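Local coordinates for protein evasin-3 (Rhipicephalus sanguineus, PDB 6I31) that is secreted in tick saliva, where it binds and neutralises host CXC chemokines, disrupting the CXCL8 homodimer and blocking its interaction with CXCR2, at residues 20-25 and 32-37. Sequence-based numbering, arbitrary orientation.
Sequences VSCNKN and ECPEGC
The ring of Pro34 is approached along its CG-CD side by two residues from opposite sides of its mean plane: obliquely on one by the sulfur of Cys22, whose SG lies 3.6 Å from Pro34 CG, and on the other by the aliphatic chain of Lys24. Proline suits this place, offering a rigid apolar surface. The second flat group, the carboxylate of Glu32, has the carbonyl O of Asn25 over one face, 3.3 Å from Glu32 OE2. Both are acceptors, so this is proximity without a bond; the ammonium of Lys24, with NZ 4.0 Å from Glu32 OE2, is too far for a salt bridge but probably eases the repulsion. Lys24 is extended as far as CE and bends at its last torsion; its side chain crosses that of Glu32 at about a right angle, bringing CE to 3.2 Å from Glu32 O. Lysine suits this place: its methylenes lie along the loop while its ammonium ends near the Glu32 carboxylate.

The covalent link is the disulfide Cys22-Cys37, with a chi3 of 77°. SG of Cys22 stands anti to its backbone N (chi1 170°), whereas that of Cys37 stands anti to its carbonyl carbon (chi1 -55°), and the two sulfurs meet between the segments. Cys37 closes a type II turn begun at Pro34, its N bonded to Pro34 O at 3.0 Å; Gly36 fits the turn's positive phi. Within 20-25, Ser21 OG accepts from Asn23 N, an ST turn at the corner.

The bridge is one of three in this knottin scaffold: Cys33 pairs with Cys50 and Cys26 with Cys39. The loop 32-37, between strands 24-27 and 38-40, is thereby tied to the end of strand 17-22, while Cys22 and Lys24 form backbone hydrogen bonds with Cys50 on the central antiparallel strand 47-55.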
loop_
_atom_site.group_PDB
_atom_site.type_symbol
_atom_site.label_atom_id
_atom_site.label_comp_id
_atom_site.label_asym_id
_atom_site.label_seq_id
_atom_site.Cartn_x
_atom_site.Cartn_y
_atom_site.Cartn_z
ATOM N N VAL A 20 1.134 3.303 -0.038
ATOM C CA VAL A 20 0.180 3.640 -1.083
ATOM C C VAL A 20 -1.063 2.769 -0.930
ATOM O O VAL A 20 -1.015 1.714 -0.291
ATOM C CB VAL A 20 0.778 3.568 -2.528
ATOM C CG1 VAL A 20 1.969 4.519 -2.707
ATOM C CG2 VAL A 20 1.169 2.135 -2.902
ATOM N N SER A 21 -2.155 3.175 -1.593
ATOM C CA SER A 21 -3.393 2.412 -1.572
ATOM C C SER A 21 -3.295 1.099 -2.324
ATOM O O SER A 21 -2.613 0.988 -3.347
ATOM C CB SER A 21 -4.561 3.258 -2.089
ATOM O OG SER A 21 -5.767 2.507 -2.071
ATOM N N CYS A 22 -3.984 0.095 -1.802
ATOM C CA CYS A 22 -4.095 -1.228 -2.390
ATOM C C CYS A 22 -5.576 -1.446 -2.798
ATOM O O CYS A 22 -6.042 -2.555 -3.039
ATOM C CB CYS A 22 -3.559 -2.254 -1.393
ATOM S SG CYS A 22 -3.860 -3.976 -1.834
ATOM N N ASN A 23 -6.298 -0.302 -2.904
ATOM C CA ASN A 23 -7.670 -0.064 -3.351
ATOM C C ASN A 23 -8.724 -1.075 -2.889
ATOM O O ASN A 23 -9.448 -1.635 -3.717
ATOM C CB ASN A 23 -7.690 0.061 -4.897
ATOM C CG ASN A 23 -6.760 1.139 -5.403
ATOM O OD1 ASN A 23 -6.936 2.333 -5.124
ATOM N ND2 ASN A 23 -5.730 0.730 -6.120
ATOM N N LYS A 24 -8.876 -1.249 -1.570
ATOM C CA LYS A 24 -9.865 -2.178 -1.030
ATOM C C LYS A 24 -10.226 -1.830 0.427
ATOM O O LYS A 24 -9.331 -1.500 1.191
ATOM C CB LYS A 24 -9.332 -3.622 -1.136
ATOM C CG LYS A 24 -10.345 -4.697 -0.765
ATOM C CD LYS A 24 -9.830 -6.092 -1.104
ATOM C CE LYS A 24 -10.707 -7.193 -0.546
ATOM N NZ LYS A 24 -12.157 -6.985 -0.808
ATOM N N ASN A 25 -11.520 -1.926 0.803
ATOM C CA ASN A 25 -11.939 -1.719 2.193
ATOM C C ASN A 25 -11.618 -3.010 2.946
ATOM O O ASN A 25 -11.593 -4.094 2.355
ATOM C CB ASN A 25 -13.465 -1.465 2.319
ATOM C CG ASN A 25 -14.022 -0.331 1.503
ATOM O OD1 ASN A 25 -15.231 -0.228 1.286
ATOM N ND2 ASN A 25 -13.170 0.527 1.010
ATOM N N GLU A 32 -8.842 -9.898 5.068
ATOM C CA GLU A 32 -9.436 -9.276 3.891
ATOM C C GLU A 32 -8.483 -8.587 2.917
ATOM O O GLU A 32 -8.878 -8.341 1.779
ATOM C CB GLU A 32 -10.496 -8.283 4.326
ATOM C CG GLU A 32 -11.908 -8.683 3.974
ATOM C CD GLU A 32 -12.810 -7.483 4.123
ATOM O OE1 GLU A 32 -13.110 -7.106 5.280
ATOM O OE2 GLU A 32 -13.173 -6.887 3.084
ATOM N N CYS A 33 -7.268 -8.245 3.328
ATOM C CA CYS A 33 -6.391 -7.557 2.391
ATOM C C CYS A 33 -5.647 -8.496 1.467
ATOM O O CYS A 33 -5.272 -9.583 1.904
ATOM C CB CYS A 33 -5.442 -6.612 3.117
ATOM S SG CYS A 33 -6.272 -5.151 3.796
ATOM N N PRO A 34 -5.368 -8.079 0.212
ATOM C CA PRO A 34 -4.550 -8.931 -0.673
ATOM C C PRO A 34 -3.169 -9.134 -0.060
ATOM O O PRO A 34 -2.704 -8.318 0.725
ATOM C CB PRO A 34 -4.455 -8.121 -1.970
ATOM C CG PRO A 34 -5.600 -7.167 -1.918
ATOM C CD PRO A 34 -5.716 -6.812 -0.459
ATOM N N GLU A 35 -2.504 -10.222 -0.428
ATOM C CA GLU A 35 -1.183 -10.586 0.098
ATOM C C GLU A 35 -0.197 -9.461 -0.243
ATOM O O GLU A 35 -0.261 -8.931 -1.336
ATOM C CB GLU A 35 -0.756 -11.927 -0.550
ATOM C CG GLU A 35 -1.755 -13.064 -0.291
ATOM C CD GLU A 35 -2.926 -13.281 -1.249
ATOM O OE1 GLU A 35 -3.297 -12.357 -2.015
ATOM O OE2 GLU A 35 -3.475 -14.407 -1.231
ATOM N N GLY A 36 0.655 -9.051 0.687
ATOM C CA GLY A 36 1.569 -7.931 0.404
ATOM C C GLY A 36 1.003 -6.565 0.757
ATOM O O GLY A 36 1.689 -5.536 0.615
ATOM N N CYS A 37 -0.274 -6.559 1.200
ATOM C CA CYS A 37 -0.987 -5.375 1.687
ATOM C C CYS A 37 -1.302 -5.537 3.154
ATOM O O CYS A 37 -1.340 -6.658 3.663
ATOM C CB CYS A 37 -2.266 -5.140 0.896
ATOM S SG CYS A 37 -1.986 -5.012 -0.886
#